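Local coordinates for protein CPn_0803/CP_1068/CPj0803/CpB0832 (Chlamydophila pneumoniae, PDB 3Q9D) that is of uncharacterised function but may act as a coiled-coil needle-tip component of the chlamydial type III secretion system, at residues N90-F93 and E94-I97. Sequence-based numbering, arbitrary orientation. Where two conformers were deposited one is given.
Sequences NFFF and EMLI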
ATOM      1  N   ASN A  90     -34.432  -9.169  10.174  1.00 18.78           N
ATOM      2  CA  ASN A  90     -34.488  -8.193  11.259  1.00 20.05           C
ATOM      3  C   ASN A  90     -34.129  -8.803  12.610  1.00 21.75           C
ATOM      4  O   ASN A  90     -33.528  -8.141  13.451  1.00 23.65           O
ATOM      5  CB  ASN A  90     -35.860  -7.522  11.333  1.00 23.46           C
ATOM      6  CG  ASN A  90     -36.092  -6.572  10.179  1.00 24.98           C
ATOM      7  OD1 ASN A  90     -35.145  -6.158   9.499  1.00 25.80           O
ATOM      8  ND2 ASN A  90     -37.346  -6.210   9.958  1.00 28.31           N
ATOM      9  N   PHE A  91     -34.501 -10.057  12.810  1.00 21.62           N
ATOM     10  CA  PHE A  91     -34.146 -10.736  14.048  1.00 29.17           C
ATOM     11  C   PHE A  91     -32.626 -10.745  14.194  1.00 25.79           C
ATOM     12  O   PHE A  91     -32.093 -10.380  15.241  1.00 18.50           O
ATOM     13  CB  PHE A  91     -34.686 -12.164  14.057  1.00 26.36           C
ATOM     14  CG  PHE A  91     -34.223 -12.973  15.233  1.00 30.91           C
ATOM     15  CD1 PHE A  91     -34.655 -12.665  16.512  1.00 36.12           C
ATOM     16  CD2 PHE A  91     -33.356 -14.038  15.062  1.00 35.57           C
ATOM     17  CE1 PHE A  91     -34.231 -13.400  17.606  1.00 35.29           C
ATOM     18  CE2 PHE A  91     -32.933 -14.785  16.152  1.00 40.75           C
ATOM     19  CZ  PHE A  91     -33.373 -14.458  17.427  1.00 36.32           C
ATOM     20  N   PHE A  92     -31.927 -11.153  13.140  1.00 20.42           N
ATOM     21  CA  PHE A  92     -30.464 -11.220  13.210  1.00 22.54           C
ATOM     22  C   PHE A  92     -29.775  -9.861  13.245  1.00 20.02           C
ATOM     23  O   PHE A  92     -28.748  -9.701  13.908  1.00 18.77           O
ATOM     24  CB  PHE A  92     -29.899 -12.110  12.096  1.00 24.33           C
ATOM     25  CG  PHE A  92     -30.093 -13.584  12.355  1.00 24.83           C
ATOM     26  CD1 PHE A  92     -29.515 -14.182  13.470  1.00 32.21           C
ATOM     27  CD2 PHE A  92     -30.842 -14.366  11.489  1.00 29.81           C
ATOM     28  CE1 PHE A  92     -29.689 -15.539  13.724  1.00 31.77           C
ATOM     29  CE2 PHE A  92     -31.024 -15.716  11.728  1.00 33.56           C
ATOM     30  CZ  PHE A  92     -30.448 -16.306  12.845  1.00 36.19           C
ATOM     31  N   PHE A  93     -30.337  -8.870  12.547  1.00 17.80           N
ATOM     32  CA  PHE A  93     -29.805  -7.503  12.629  1.00 19.10           C
ATOM     33  C   PHE A  93     -29.937  -6.921  14.049  1.00 21.53           C
ATOM     34  O   PHE A  93     -28.994  -6.347  14.569  1.00 21.17           O
ATOM     35  CB  PHE A  93     -30.500  -6.576  11.622  1.00 16.19           C
ATOM     36  CG  PHE A  93     -30.094  -6.824  10.177  1.00 25.14           C
ATOM     37  CD1 PHE A  93     -28.757  -7.035   9.838  1.00 19.46           C
ATOM     38  CD2 PHE A  93     -31.048  -6.850   9.169  1.00 20.13           C
ATOM     39  CE1 PHE A  93     -28.374  -7.258   8.481  1.00 16.60           C
ATOM     40  CE2 PHE A  93     -30.682  -7.073   7.825  1.00 20.53           C
ATOM     41  CZ  PHE A  93     -29.341  -7.285   7.493  1.00 22.80           C
ATOM     42  N   GLU A  94     -31.109  -7.044  14.661  1.00 21.36           N
ATOM     43  CA  GLU A  94     -31.272  -6.594  16.057  1.00 23.90           C
ATOM     44  C   GLU A  94     -30.277  -7.312  16.967  1.00 22.75           C
ATOM     45  O   GLU A  94     -29.596  -6.695  17.795  1.00 27.27           O
ATOM     46  CB  GLU A  94     -32.685  -6.894  16.550  1.00 34.53           C
ATOM     47  CG  GLU A  94     -33.772  -6.094  15.884  1.00 48.10           C
ATOM     48  CD  GLU A  94     -33.744  -4.631  16.286  1.00 60.71           C
ATOM     49  OE1 GLU A  94     -32.876  -4.249  17.106  1.00 56.74           O
ATOM     50  OE2 GLU A  94     -34.600  -3.869  15.784  1.00 67.72           O
ATOM     51  N   MET A  95     -30.191  -8.630  16.808  1.00 18.46           N
ATOM     52  CA  MET A  95     -29.273  -9.440  17.604  1.00 19.56           C
ATOM     53  C   MET A  95     -27.813  -8.986  17.438  1.00 19.77           C
ATOM     54  O   MET A  95     -27.113  -8.688  18.425  1.00 22.82           O
ATOM     55  CB  MET A  95     -29.392 -10.916  17.206  1.00 21.93           C
ATOM     56  CG  MET A  95     -28.344 -11.806  17.871  1.00 18.15           C
ATOM     57  SD  MET A  95     -28.176 -13.444  17.111  1.00 25.54           S
ATOM     58  CE  MET A  95     -29.898 -13.933  17.032  1.00 31.94           C
ATOM     59  N   LEU A  96     -27.357  -8.922  16.188  1.00 18.84           N
ATOM     60  CA  LEU A  96     -25.923  -8.739  15.878  1.00 21.21           C
ATOM     61  C   LEU A  96     -25.453  -7.282  15.806  1.00 28.37           C
ATOM     62  O   LEU A  96     -24.284  -6.992  16.048  1.00 23.61           O
ATOM     63  CB  LEU A  96     -25.567  -9.464  14.577  1.00 19.55           C
ATOM     64  CG  LEU A  96     -25.760 -10.983  14.640  1.00 21.39           C
ATOM     65  CD1 LEU A  96     -25.547 -11.605  13.271  1.00 22.43           C
ATOM     66  CD2 LEU A  96     -24.807 -11.585  15.658  1.00 22.24           C
ATOM     67  N   ILE A  97     -26.358  -6.376  15.452  1.00 22.23           N
ATOM     68  CA  ILE A  97     -26.020  -4.953  15.444  1.00 25.96           C
ATOM     69  C   ILE A  97     -26.299  -4.326  16.813  1.00 34.59           C
ATOM     70  O   ILE A  97     -25.462  -3.595  17.346  1.00 31.87           O
ATOM     71  CB  ILE A  97     -26.781  -4.192  14.339  1.00 26.89           C
ATOM     72  CG1 ILE A  97     -26.303  -4.639  12.951  1.00 20.41           C
ATOM     73  CG2 ILE A  97     -26.587  -2.700  14.481  1.00 34.87           C
ATOM     74  CD1 ILE A  97     -27.199  -4.099  11.803  1.00 23.53           C
TER
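F91 and M95 meet one turn apart, crossing obliquely, on the alpha-helix 86-98, where every carbonyl of residues 90-93 accepts a hydrogen bond from the amide four positions ahead, a worked example of a helix satisfying its own backbone. E94 N gives a nearly straight bond to N90 O (2.9 Å, 172° at the hydrogen), M95 N binds F91 O at 3.0 Å, and L96 N and I97 N reach F92 O and F93 O in more bent bonds. The E94 carboxylate finds its partner farther along, OE1 being hydrogen-bonded to N98 ND2, while I97 O receives a weak hydrogen bond from R125.

The side chains that pack inward are apolar: F92, M95 and L96 lie against helices 48-61, 70-82 and 107-133, and F91 against the loop residues T102, Q103 and L105. In the M95 conformer modelled here, one of two, SD lies at the edge of the F92 ring, a Met-aromatic contact, and the bend at chi3 (-49°) brings CE against both rings, 3.6 Å from F92 CD1. At the margin, against helix 70-82, F93 and I97 run alongside each other, their CD1 atoms 3.9 Å apart.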